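PDB 4G9E: Alpha/beta hydrolase fold protein, which hydrolyses N-acyl homoserine lactones, the signal molecules of bacterial quorum sensing, as an AHL-lactonase of the alpha/beta-hydrolase fold. Local coordinates for residues Pro128-Glu133 with Gly197-Asp202; Ile211-Gly216 with Val230-Leu235; Ile107-Ile112 with Arg201-Glu206; Ala96-Trp101 with Pro116-Leu121. All blocks are in the same frame, centred on the assembly; numbering follows the deposited sequence. Where two conformers were deposited one is given.

Contact 1: residues Pro128-Glu133 with Gly197-Asp202; sequences PVAREE and GGNQRD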
loop_
_atom_site.group_PDB
_atom_site.type_symbol
_atom_site.label_atom_id
_atom_site.label_comp_id
_atom_site.label_asym_id
_atom_site.label_seq_id
_atom_site.Cartn_x
_atom_site.Cartn_y
_atom_site.Cartn_z
ATOM N N PRO A 128 -1.991 -9.354 7.310
ATOM C CA PRO A 128 -1.039 -9.133 8.403
ATOM C C PRO A 128 -0.550 -10.495 8.879
ATOM O O PRO A 128 -1.360 -11.335 9.270
ATOM C CB PRO A 128 -1.891 -8.428 9.467
ATOM C CG PRO A 128 -3.023 -7.799 8.692
ATOM C CD PRO A 128 -3.328 -8.828 7.631
ATOM N N VAL A 129 0.753 -10.730 8.786
ATOM C CA VAL A 129 1.333 -12.020 9.129
ATOM C C VAL A 129 2.592 -11.828 9.943
ATOM O O VAL A 129 3.352 -10.901 9.697
ATOM C CB VAL A 129 1.707 -12.853 7.869
ATOM C CG1 VAL A 129 0.472 -13.427 7.211
ATOM C CG2 VAL A 129 2.527 -12.029 6.879
ATOM N N ALA A 130 2.792 -12.701 10.922
ATOM C CA ALA A 130 4.094 -12.860 11.540
ATOM C C ALA A 130 4.969 -13.581 10.521
ATOM O O ALA A 130 4.458 -14.201 9.587
ATOM C CB ALA A 130 3.976 -13.676 12.808
ATOM N N ARG A 131 6.285 -13.522 10.695
ATOM C CA ARG A 131 7.163 -14.081 9.679
ATOM C C ARG A 131 6.877 -15.560 9.403
ATOM O O ARG A 131 6.989 -16.011 8.264
ATOM C CB ARG A 131 8.634 -13.868 10.038
ATOM C CG ARG A 131 9.116 -14.684 11.217
ATOM C CD ARG A 131 10.576 -14.430 11.500
ATOM N NE ARG A 131 11.116 -15.478 12.344
ATOM C CZ ARG A 131 12.407 -15.634 12.598
ATOM N NH1 ARG A 131 13.287 -14.794 12.081
ATOM N NH2 ARG A 131 12.810 -16.630 13.368
ATOM N N GLU A 132 6.494 -16.315 10.429
ATOM C CA GLU A 132 6.256 -17.745 10.243
ATOM C C GLU A 132 4.922 -18.059 9.551
ATOM O O GLU A 132 4.643 -19.212 9.223
ATOM C CB GLU A 132 6.364 -18.507 11.567
ATOM C CG GLU A 132 5.235 -18.282 12.554
ATOM C CD GLU A 132 5.379 -17.014 13.385
ATOM O OE1 GLU A 132 6.360 -16.252 13.201
ATOM O OE2 GLU A 132 4.489 -16.787 14.236
ATOM N N GLU A 133 4.115 -17.027 9.314
ATOM C CA GLU A 133 2.778 -17.186 8.753
ATOM C C GLU A 133 2.697 -16.798 7.289
ATOM O O GLU A 133 1.614 -16.778 6.718
ATOM C CB GLU A 133 1.778 -16.340 9.542
ATOM C CG GLU A 133 1.609 -16.789 10.972
ATOM C CD GLU A 133 0.787 -15.829 11.804
ATOM O OE1 GLU A 133 0.674 -14.636 11.443
ATOM O OE2 GLU A 133 0.260 -16.274 12.844
ATOM N N GLY A 197 11.466 -6.375 10.854
ATOM C CA GLY A 197 10.609 -5.318 11.357
ATOM C C GLY A 197 9.646 -5.828 12.408
ATOM O O GLY A 197 9.720 -6.980 12.828
ATOM N N GLY A 198 8.735 -4.970 12.840
ATOM C CA GLY A 198 7.782 -5.338 13.871
ATOM C C GLY A 198 6.843 -6.435 13.407
ATOM O O GLY A 198 6.394 -6.435 12.262
ATOM N N ASN A 199 6.532 -7.363 14.306
ATOM C CA ASN A 199 5.622 -8.474 14.034
ATOM C C ASN A 199 4.241 -7.913 13.701
ATOM O O ASN A 199 3.576 -7.307 14.552
ATOM C CB ASN A 199 5.579 -9.383 15.268
ATOM C CG ASN A 199 4.656 -10.567 15.103
ATOM O OD1 ASN A 199 3.557 -10.451 14.564
ATOM N ND2 ASN A 199 5.096 -11.722 15.588
ATOM N N GLN A 200 3.815 -8.091 12.454
ATOM C CA GLN A 200 2.610 -7.424 11.967
ATOM C C GLN A 200 1.324 -7.998 12.539
ATOM O O GLN A 200 0.324 -7.293 12.679
ATOM C CB GLN A 200 2.582 -7.439 10.443
ATOM C CG GLN A 200 3.685 -6.567 9.869
ATOM C CD GLN A 200 3.846 -6.717 8.382
ATOM O OE1 GLN A 200 2.937 -7.178 7.694
ATOM N NE2 GLN A 200 5.013 -6.336 7.871
ATOM N N ARG A 201 1.342 -9.283 12.860
ATOM C CA ARG A 201 0.204 -9.898 13.513
ATOM C C ARG A 201 -0.055 -9.213 14.849
ATOM O O ARG A 201 -1.183 -8.818 15.154
ATOM C CB ARG A 201 0.440 -11.387 13.717
ATOM C CG ARG A 201 -0.665 -12.080 14.477
ATOM C CD ARG A 201 -0.221 -13.465 14.890
ATOM N NE ARG A 201 0.933 -13.371 15.777
ATOM C CZ ARG A 201 1.919 -14.258 15.817
ATOM N NH1 ARG A 201 1.895 -15.316 15.018
ATOM N NH2 ARG A 201 2.932 -14.088 16.656
ATOM N N ASP A 202 1.002 -9.059 15.640
ATOM C CA ASP A 202 0.853 -8.436 16.944
ATOM C C ASP A 202 0.513 -6.952 16.821
ATOM O O ASP A 202 -0.307 -6.434 17.578
ATOM C CB ASP A 202 2.108 -8.620 17.793
ATOM C CG ASP A 202 2.393 -10.081 18.110
ATOM O OD1 ASP A 202 1.502 -10.933 17.909
ATOM O OD2 ASP A 202 3.513 -10.379 18.564
HETATM O O HOH W 1 5.486 -9.543 10.601
HETATM O O HOH W 2 5.388 -15.118 16.289
#
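Arg201 reaches across to Glu132 and Glu133 and holds both carboxylates with the single nitrogen NH1. Glu133 OE2 lies 2.9 Å from Arg201 NH1, close to the guanidinium plane, yet its own carboxylate is turned almost perpendicular to that plane (81°), so the nitrogen meets the oxygen from above the carboxylate. Glu132 OE2, 3.1 Å from Arg201 NH1, is approached on its syn side and stands somewhat out of the guanidinium plane. A water joins this same oxygen to Arg201 NH2. The arginine chain runs extended from the backbone and then bends at chi3 (62°), which swings the guanidinium over Ala130, whose CB rests against one face 3.5 Å from Arg201 NH1. NE meanwhile bonds to Asp202 OD1 in the guanidinium plane, completing a four-residue salt-bridge network that fixes the rotation of the group. Glu133 also turns back on its own loop, its OE1 accepting from Ala130 N at 2.9 Å. Asn199 packs its amide against the Ala130 methyl and caps the helix through OD1, 3.1 Å from Asp202 N. Deeper in, a water bridges Val129 O and Gln200 N, while the Gln200 amide turns away to His106 and Glu110. The contact thus ties the loop after strand 120-124 to the start of helix 200-206, with Phe226 of helix 224-227 against Val129 and Glu133, and Ile109 of helix 103-111 against Pro128 and Gln200.

Contact 2: residues Ile211-Gly216 with Val230-Leu235; sequences IAVVNG and VKFGNL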
loop_
_atom_site.group_PDB
_atom_site.type_symbol
_atom_site.label_atom_id
_atom_site.label_comp_id
_atom_site.label_asym_id
_atom_site.label_seq_id
_atom_site.Cartn_x
_atom_site.Cartn_y
_atom_site.Cartn_z
ATOM N N ILE A 211 -8.668 0.119 11.688
ATOM C CA ILE A 211 -8.061 -0.544 10.546
ATOM C C ILE A 211 -9.169 -1.144 9.694
ATOM O O ILE A 211 -9.985 -1.927 10.180
ATOM C CB ILE A 211 -7.034 -1.630 10.958
ATOM C CG1 ILE A 211 -5.864 -0.982 11.707
ATOM C CG2 ILE A 211 -6.547 -2.358 9.713
ATOM C CD1 ILE A 211 -4.839 -1.968 12.263
ATOM N N ALA A 212 -9.197 -0.744 8.426
ATOM C CA ALA A 212 -10.156 -1.262 7.464
ATOM C C ALA A 212 -9.464 -2.259 6.563
ATOM O O ALA A 212 -8.305 -2.072 6.181
ATOM C CB ALA A 212 -10.728 -0.128 6.629
ATOM N N VAL A 213 -10.189 -3.311 6.207
ATOM C CA VAL A 213 -9.650 -4.371 5.372
ATOM C C VAL A 213 -10.615 -4.569 4.209
ATOM O O VAL A 213 -11.788 -4.886 4.421
ATOM C CB VAL A 213 -9.506 -5.685 6.164
ATOM C CG1 VAL A 213 -8.976 -6.799 5.272
ATOM C CG2 VAL A 213 -8.601 -5.490 7.372
ATOM N N VAL A 214 -10.130 -4.350 2.989
ATOM C CA VAL A 214 -10.963 -4.436 1.786
ATOM C C VAL A 214 -10.181 -5.186 0.715
ATOM O O VAL A 214 -9.057 -4.798 0.376
ATOM C CB VAL A 214 -11.316 -3.033 1.250
ATOM C CG1 VAL A 214 -12.112 -3.136 -0.042
ATOM C CG2 VAL A 214 -12.082 -2.221 2.297
ATOM N N ASN A 215 -10.761 -6.263 0.189
ATOM C CA ASN A 215 -10.086 -7.082 -0.819
ATOM C C ASN A 215 -11.016 -7.489 -1.936
ATOM O O ASN A 215 -12.231 -7.566 -1.751
ATOM C CB ASN A 215 -9.514 -8.355 -0.202
ATOM C CG ASN A 215 -8.252 -8.088 0.562
ATOM O OD1 ASN A 215 -7.199 -7.875 -0.034
ATOM N ND2 ASN A 215 -8.346 -8.064 1.881
ATOM N N GLY A 216 -10.436 -7.788 -3.094
ATOM C CA GLY A 216 -11.180 -8.418 -4.169
ATOM C C GLY A 216 -11.411 -9.895 -3.895
ATOM O O GLY A 216 -10.519 -10.598 -3.418
ATOM N N VAL A 230 -7.809 -12.937 11.093
ATOM C CA VAL A 230 -6.815 -12.115 11.769
ATOM C C VAL A 230 -7.473 -11.248 12.839
ATOM O O VAL A 230 -8.538 -10.671 12.611
ATOM C CB VAL A 230 -6.055 -11.224 10.768
ATOM C CG1 VAL A 230 -5.192 -10.197 11.494
ATOM C CG2 VAL A 230 -5.216 -12.079 9.829
ATOM N N LYS A 231 -6.841 -11.172 14.008
ATOM C CA LYS A 231 -7.335 -10.325 15.085
ATOM C C LYS A 231 -6.864 -8.889 14.907
ATOM O O LYS A 231 -5.666 -8.628 14.789
ATOM C CB LYS A 231 -6.878 -10.838 16.452
ATOM C CG LYS A 231 -7.412 -9.998 17.604
ATOM C CD LYS A 231 -6.586 -10.153 18.869
ATOM C CE LYS A 231 -7.065 -9.189 19.943
ATOM N NZ LYS A 231 -7.052 -7.777 19.465
ATOM N N PHE A 232 -7.815 -7.962 14.880
ATOM C CA PHE A 232 -7.512 -6.538 14.815
ATOM C C PHE A 232 -8.007 -5.859 16.083
ATOM O O PHE A 232 -9.080 -6.188 16.592
ATOM C CB PHE A 232 -8.192 -5.884 13.609
ATOM C CG PHE A 232 -7.678 -6.358 12.283
ATOM C CD1 PHE A 232 -8.236 -7.462 11.660
ATOM C CD2 PHE A 232 -6.641 -5.689 11.652
ATOM C CE1 PHE A 232 -7.760 -7.900 10.438
ATOM C CE2 PHE A 232 -6.166 -6.114 10.430
ATOM C CZ PHE A 232 -6.726 -7.225 9.822
ATOM N N GLY A 233 -7.246 -4.892 16.581
ATOM C CA GLY A 233 -7.664 -4.146 17.757
ATOM C C GLY A 233 -8.968 -3.392 17.548
ATOM O O GLY A 233 -9.794 -3.308 18.450
ATOM N N ASN A 234 -9.151 -2.847 16.353
ATOM C CA ASN A 234 -10.287 -1.989 16.047
ATOM C C ASN A 234 -10.618 -2.111 14.567
ATOM O O ASN A 234 -10.265 -1.247 13.761
ATOM C CB ASN A 234 -9.930 -0.552 16.409
ATOM C CG ASN A 234 -11.073 0.412 16.200
ATOM O OD1 ASN A 234 -12.210 0.016 15.939
ATOM N ND2 ASN A 234 -10.773 1.701 16.317
ATOM N N LEU A 235 -11.275 -3.213 14.214
ATOM C CA LEU A 235 -11.591 -3.519 12.827
ATOM C C LEU A 235 -12.785 -2.688 12.367
ATOM O O LEU A 235 -13.884 -2.782 12.924
ATOM C CB LEU A 235 -11.902 -5.004 12.671
ATOM C CG LEU A 235 -12.207 -5.502 11.263
ATOM C CD1 LEU A 235 -11.055 -5.206 10.315
ATOM C CD2 LEU A 235 -12.522 -6.991 11.297
#
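Ile211 opens strand 211-216 with both its backbone and its side chain engaged by the segment 230-235. Its N donates to Asn234 O over 3.0 Å in a nearly straight bond (172°). This bond and a second backbone hydrogen bond, between Ile211 and Trp236, flank Leu235 and make a single bridge; Leu235 CA also lies 3.5 Å from Ile211 O in a CA-H...O contact. With CG1 beside the backbone N (chi1 -63°), the other branch, CG2, is the one laid against the Phe232 ring, 3.8 Å from CE2, and the two side chains cross at about a right angle. Leu235 CD1 folds back to the same residue, 3.5 Å from Ile211 O, although its CB starts off in the other direction. Ala212 turns to the other side of the strand, toward Met122 and Trp236. Val213 comes back to the contact: its CG2 touches Phe232 CZ at 3.5 Å and Leu235 CD1 at 3.8 Å, so that one methyl fills the corner between ring and leucine. Pro128 and Val204 add to the packing around Phe232, and the Asn234 side-chain amide donates to Gln208 O. Here an irregular segment leading from helix 224-227 toward strand 241-243 is pinned beside the start of strand 211-216, within the beta-alpha-beta crossover from that strand to the parallel strand 241-243 at the edge of the alpha/beta-hydrolase sheet.

Contact 3: residues Ile107-Ile112 with Arg201-Glu206; sequences IGIEMI and RDIVAE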
loop_
_atom_site.group_PDB
_atom_site.type_symbol
_atom_site.label_atom_id
_atom_site.label_comp_id
_atom_site.label_asym_id
_atom_site.label_seq_id
_atom_site.Cartn_x
_atom_site.Cartn_y
_atom_site.Cartn_z
ATOM N N ILE A 107 3.668 -1.779 4.696
ATOM C CA ILE A 107 4.327 -0.529 5.043
ATOM C C ILE A 107 3.452 0.293 5.993
ATOM O O ILE A 107 3.923 0.808 7.011
ATOM C CB ILE A 107 4.688 0.275 3.776
ATOM C CG1 ILE A 107 5.707 -0.508 2.934
ATOM C CG2 ILE A 107 5.184 1.677 4.134
ATOM C CD1 ILE A 107 5.898 0.038 1.543
ATOM N N GLY A 108 2.164 0.399 5.675
ATOM C CA GLY A 108 1.235 1.108 6.539
ATOM C C GLY A 108 1.185 0.551 7.953
ATOM O O GLY A 108 1.121 1.293 8.930
ATOM N N ILE A 109 1.225 -0.774 8.067
ATOM C CA ILE A 109 1.262 -1.412 9.378
ATOM C C ILE A 109 2.531 -0.998 10.145
ATOM O O ILE A 109 2.476 -0.675 11.336
ATOM C CB ILE A 109 1.144 -2.952 9.257
ATOM C CG1 ILE A 109 -0.228 -3.349 8.694
ATOM C CG2 ILE A 109 1.401 -3.622 10.614
ATOM C CD1 ILE A 109 -0.320 -4.812 8.301
ATOM N N GLU A 110 3.675 -0.998 9.462
ATOM C CA GLU A 110 4.909 -0.544 10.093
ATOM C C GLU A 110 4.889 0.966 10.391
ATOM O O GLU A 110 5.627 1.430 11.253
ATOM C CB GLU A 110 6.133 -0.952 9.268
ATOM C CG GLU A 110 6.275 -2.464 9.040
ATOM C CD GLU A 110 6.519 -3.260 10.314
ATOM O OE1 GLU A 110 7.001 -2.685 11.310
ATOM O OE2 GLU A 110 6.216 -4.473 10.314
ATOM N N MET A 111 4.030 1.723 9.710
ATOM C CA MET A 111 3.906 3.147 10.005
ATOM C C MET A 111 3.132 3.435 11.281
ATOM O O MET A 111 3.230 4.530 11.817
ATOM C CB MET A 111 3.269 3.920 8.852
ATOM C CG MET A 111 4.173 4.120 7.669
ATOM S SD MET A 111 3.396 5.087 6.358
ATOM C CE MET A 111 3.372 6.722 7.071
ATOM N N ILE A 112 2.358 2.476 11.772
ATOM C CA ILE A 112 1.539 2.738 12.950
ATOM C C ILE A 112 2.402 3.249 14.103
ATOM O O ILE A 112 2.047 4.217 14.773
ATOM C CB ILE A 112 0.700 1.507 13.350
ATOM C CG1 ILE A 112 -0.349 1.207 12.268
ATOM C CG2 ILE A 112 0.036 1.713 14.709
ATOM C CD1 ILE A 112 -1.080 -0.095 12.469
ATOM N N ARG A 201 1.342 -9.283 12.860
ATOM C CA ARG A 201 0.204 -9.898 13.513
ATOM C C ARG A 201 -0.055 -9.213 14.849
ATOM O O ARG A 201 -1.183 -8.818 15.154
ATOM C CB ARG A 201 0.440 -11.387 13.717
ATOM C CG ARG A 201 -0.665 -12.080 14.477
ATOM C CD ARG A 201 -0.221 -13.465 14.890
ATOM N NE ARG A 201 0.933 -13.371 15.777
ATOM C CZ ARG A 201 1.919 -14.258 15.817
ATOM N NH1 ARG A 201 1.895 -15.316 15.018
ATOM N NH2 ARG A 201 2.932 -14.088 16.656
ATOM N N ASP A 202 1.002 -9.059 15.640
ATOM C CA ASP A 202 0.853 -8.436 16.944
ATOM C C ASP A 202 0.513 -6.952 16.821
ATOM O O ASP A 202 -0.307 -6.434 17.578
ATOM C CB ASP A 202 2.108 -8.620 17.793
ATOM C CG ASP A 202 2.393 -10.081 18.110
ATOM O OD1 ASP A 202 1.502 -10.933 17.909
ATOM O OD2 ASP A 202 3.513 -10.379 18.564
ATOM N N ILE A 203 1.127 -6.265 15.861
ATOM C CA ILE A 203 0.857 -4.845 15.694
ATOM C C ILE A 203 -0.622 -4.592 15.416
ATOM O O ILE A 203 -1.226 -3.731 16.055
ATOM C CB ILE A 203 1.705 -4.222 14.580
ATOM C CG1 ILE A 203 3.158 -4.120 15.033
ATOM C CG2 ILE A 203 1.190 -2.842 14.214
ATOM C CD1 ILE A 203 4.133 -3.879 13.902
ATOM N N VAL A 204 -1.220 -5.331 14.484
ATOM C CA VAL A 204 -2.614 -5.042 14.157
ATOM C C VAL A 204 -3.568 -5.482 15.265
ATOM O O VAL A 204 -4.614 -4.864 15.451
ATOM C CB VAL A 204 -3.062 -5.576 12.771
ATOM C CG1 VAL A 204 -2.188 -5.006 11.661
ATOM C CG2 VAL A 204 -3.141 -7.100 12.732
ATOM N N ALA A 205 -3.197 -6.518 16.014
ATOM C CA ALA A 205 -4.016 -6.990 17.126
ATOM C C ALA A 205 -4.097 -5.950 18.234
ATOM O O ALA A 205 -5.127 -5.812 18.898
ATOM C CB ALA A 205 -3.472 -8.309 17.678
ATOM N N GLU A 206 -3.003 -5.217 18.422
ATOM C CA GLU A 206 -2.862 -4.310 19.554
ATOM C C GLU A 206 -3.131 -2.847 19.197
ATOM O O GLU A 206 -3.315 -2.011 20.080
ATOM C CB GLU A 206 -1.474 -4.503 20.171
ATOM C CG GLU A 206 -1.297 -5.914 20.729
ATOM C CD GLU A 206 0.149 -6.317 20.988
ATOM O OE1 GLU A 206 1.050 -5.450 20.998
ATOM O OE2 GLU A 206 0.387 -7.528 21.185
#
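Ile109 pushes into helix 200-206 in the alpha/beta-hydrolase fold, where helix 103-111, following the probable nucleophile elbow, packs against it; the two branches of Ile109 are fitted against the neighbours Ile203 and Val204. The axes of 107-111 and 201-206 cross at 61° and approach to 10.0 Å. Ile109 CG2 touches Ile203 CG2 at 3.7 Å, while its longer arm, CG1 and CD1, lies along Val204 CG1, the CD1 to CG1 distance being 3.8 Å. The bump of Ile203 in turn enters the hollow bounded by Ile109, Glu110 and Ile112: CG2 faces the two isoleucines and CD1 points to the Glu110 carboxylate. With CG1 of Ile203 placed beside its backbone N (chi1 -72°), the two branches are split between these two sides. An alanine in place of Ile109 would remove both branches and is likely to leave a gap facing Ile203 and Val204, with Val204 CG1 losing its partner on this helix. Glu110, bent at chi2, also accepts from Gly198 N, and Leu121 backs both Ile109 and Ile112. At the far end of the hollow, Ile112 CD1 slides past Ile203 in the opposite direction, 4.0 Å from its CG2.

Contact 4: residues Ala96-Trp101 with Pro116-Leu121; sequences AVVFGW and PEMRGL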
loop_
_atom_site.group_PDB
_atom_site.type_symbol
_atom_site.label_atom_id
_atom_site.label_comp_id
_atom_site.label_asym_id
_atom_site.label_seq_id
_atom_site.Cartn_x
_atom_site.Cartn_y
_atom_site.Cartn_z
ATOM N N ALA A 96 -2.744 12.116 8.447
ATOM C CA ALA A 96 -3.358 11.479 7.294
ATOM C C ALA A 96 -4.061 10.194 7.688
ATOM O O ALA A 96 -3.659 9.493 8.625
ATOM C CB ALA A 96 -2.318 11.190 6.236
ATOM N N VAL A 97 -5.116 9.884 6.945
ATOM C CA VAL A 97 -5.573 8.506 6.816
ATOM C C VAL A 97 -4.619 7.837 5.830
ATOM O O VAL A 97 -4.175 8.476 4.876
ATOM C CB VAL A 97 -7.028 8.451 6.276
ATOM C CG1 VAL A 97 -7.485 7.011 6.050
ATOM C CG2 VAL A 97 -7.972 9.180 7.232
ATOM N N VAL A 98 -4.274 6.574 6.075
ATOM C CA VAL A 98 -3.367 5.855 5.181
ATOM C C VAL A 98 -4.099 4.706 4.510
ATOM O O VAL A 98 -4.788 3.933 5.174
ATOM C CB VAL A 98 -2.109 5.350 5.929
ATOM C CG1 VAL A 98 -1.213 4.528 4.993
ATOM C CG2 VAL A 98 -1.358 6.542 6.512
ATOM N N PHE A 99 -3.961 4.625 3.189
ATOM C CA PHE A 99 -4.385 3.462 2.431
ATOM C C PHE A 99 -3.133 2.780 1.900
ATOM O O PHE A 99 -2.336 3.407 1.205
ATOM C CB PHE A 99 -5.288 3.847 1.250
ATOM C CG PHE A 99 -5.502 2.711 0.300
ATOM C CD1 PHE A 99 -6.326 1.660 0.655
ATOM C CD2 PHE A 99 -4.805 2.639 -0.902
ATOM C CE1 PHE A 99 -6.493 0.575 -0.190
ATOM C CE2 PHE A 99 -4.971 1.557 -1.753
ATOM C CZ PHE A 99 -5.813 0.525 -1.394
ATOM N N GLY A 100 -2.967 1.498 2.206
ATOM C CA GLY A 100 -1.819 0.760 1.711
ATOM C C GLY A 100 -2.248 -0.414 0.860
ATOM O O GLY A 100 -3.038 -1.254 1.301
ATOM N N TRP A 101 -1.707 -0.464 -0.351
ATOM C CA TRP A 101 -1.985 -1.537 -1.291
ATOM C C TRP A 101 -0.855 -2.563 -1.256
ATOM O O TRP A 101 0.255 -2.287 -1.719
ATOM C CB TRP A 101 -2.131 -0.975 -2.707
ATOM C CG TRP A 101 -2.320 -2.035 -3.739
ATOM C CD1 TRP A 101 -3.055 -3.180 -3.614
ATOM C CD2 TRP A 101 -1.744 -2.060 -5.047
ATOM N NE1 TRP A 101 -2.962 -3.921 -4.775
ATOM C CE2 TRP A 101 -2.172 -3.250 -5.670
ATOM C CE3 TRP A 101 -0.931 -1.179 -5.758
ATOM C CZ2 TRP A 101 -1.799 -3.585 -6.972
ATOM C CZ3 TRP A 101 -0.559 -1.516 -7.049
ATOM C CH2 TRP A 101 -0.986 -2.709 -7.639
ATOM N N PRO A 116 2.165 8.525 14.678
ATOM C CA PRO A 116 1.228 8.296 15.781
ATOM C C PRO A 116 -0.125 8.982 15.634
ATOM O O PRO A 116 -1.075 8.556 16.282
ATOM C CB PRO A 116 1.985 8.853 17.000
ATOM C CG PRO A 116 2.922 9.858 16.427
ATOM C CD PRO A 116 3.370 9.243 15.135
ATOM N N GLU A 117 -0.214 10.001 14.807
ATOM C CA GLU A 117 -1.495 10.710 14.634
ATOM C C GLU A 117 -2.290 10.219 13.408
ATOM O O GLU A 117 -3.312 10.821 13.043
ATOM C CB GLU A 117 -1.282 12.216 14.607
ATOM C CG GLU A 117 -0.861 12.804 15.955
ATOM C CD GLU A 117 -2.024 12.873 17.019
ATOM O OE1 GLU A 117 -3.202 12.478 16.742
ATOM O OE2 GLU A 117 -1.742 13.324 18.165
ATOM N N MET A 118 -1.836 9.102 12.826
ATOM C CA MET A 118 -2.576 8.458 11.746
ATOM C C MET A 118 -4.035 8.319 12.151
ATOM O O MET A 118 -4.333 7.806 13.229
ATOM C CB MET A 118 -1.990 7.072 11.482
ATOM C CG MET A 118 -2.345 6.517 10.113
ATOM S SD MET A 118 -1.870 4.797 9.852
ATOM C CE MET A 118 -0.084 4.893 9.990
ATOM N N ARG A 119 -4.950 8.736 11.285
ATOM C CA ARG A 119 -6.353 8.709 11.677
ATOM C C ARG A 119 -7.048 7.395 11.373
ATOM O O ARG A 119 -8.111 7.111 11.910
ATOM C CB ARG A 119 -7.108 9.911 11.122
ATOM C CG ARG A 119 -6.840 11.126 12.008
ATOM C CD ARG A 119 -7.714 12.309 11.725
ATOM N NE ARG A 119 -7.205 13.083 10.605
ATOM C CZ ARG A 119 -7.773 14.199 10.165
ATOM N NH1 ARG A 119 -8.862 14.666 10.764
ATOM N NH2 ARG A 119 -7.253 14.848 9.134
ATOM N N GLY A 120 -6.432 6.583 10.522
ATOM C CA GLY A 120 -6.945 5.267 10.205
ATOM C C GLY A 120 -6.024 4.641 9.183
ATOM O O GLY A 120 -5.274 5.356 8.517
ATOM N N LEU A 121 -6.095 3.320 9.054
ATOM C CA LEU A 121 -5.321 2.583 8.059
ATOM C C LEU A 121 -6.246 1.628 7.335
ATOM O O LEU A 121 -6.910 0.820 7.988
ATOM C CB LEU A 121 -4.221 1.777 8.753
ATOM C CG LEU A 121 -3.439 0.793 7.880
ATOM C CD1 LEU A 121 -2.643 1.529 6.829
ATOM C CD2 LEU A 121 -2.508 -0.046 8.751
#
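Val98 and Gly120 are joined by a nearly straight backbone bond, Val98 N to Gly120 O, 2.9 Å long with an angle of 175° at the hydrogen. A second backbone bond joins Arg119 N to Ala96 O at 3.1 Å, and the same oxygen is approached by Met118 CA. Beyond Val98, its carbonyl O takes a close CA-H...O contact from Leu121 CA, 3.2 Å away, as the two chains run parallel. Side chains of Val98, Met118 and Leu121 gather on one side of the sheet. The two Val98 methyls are shared out: CG2 meets Met118 CG at 3.7 Å, with SD close behind, and CG1 meets Leu121 CD1 at 3.8 Å. Met118 runs extended until chi3 (-63°), where it bends and carries CE on toward Met111 and Ile112. An alanine at Met118 would take away the thioether and would probably leave Val98 CG2 and the Met111 side chain without the atoms now packed between them. On the other side, Val97 CG2 rests against Arg119 CB, 4.1 Å away, and the arginine reaches Asp95 in a salt bridge. Gly120 N, buried here, has no partner in the model. The segments contain strand 97-101 and the start of strand 120-124, the two strands of a beta-alpha-beta crossover through helix 103-111; strand 24-30 pairs with the other edge of 97-101, helix 255-270 covers Val97 and Arg119, and strand 211-216 follows 120-124 on its far edge.

Contacts 1 and 3 share helix 200-206, their centres 8 Å apart, and pack directly on each other where Pro128 CB lies 3.7 Å from Val204 CG2. Contact 2 takes up the next part of the chain, about 11 Å from contact 3 between centres, where Gly233 N lies 2.9 Å from Val204 O. Contact 4 supplies the sheet beneath, Leu121 O receiving Ala212 N at 2.8 Å and Leu121 CD2 packing under Gly108. The Val129 side chain of contact 1 is about 8 Å from bound N-butanoyl-L-homoserine, that of Ile109 in contact 3 about 10 Å and that of Leu121 in contact 4 about 13 Å. Gly100 of contact 4 is the first glycine of the probable nucleophile elbow.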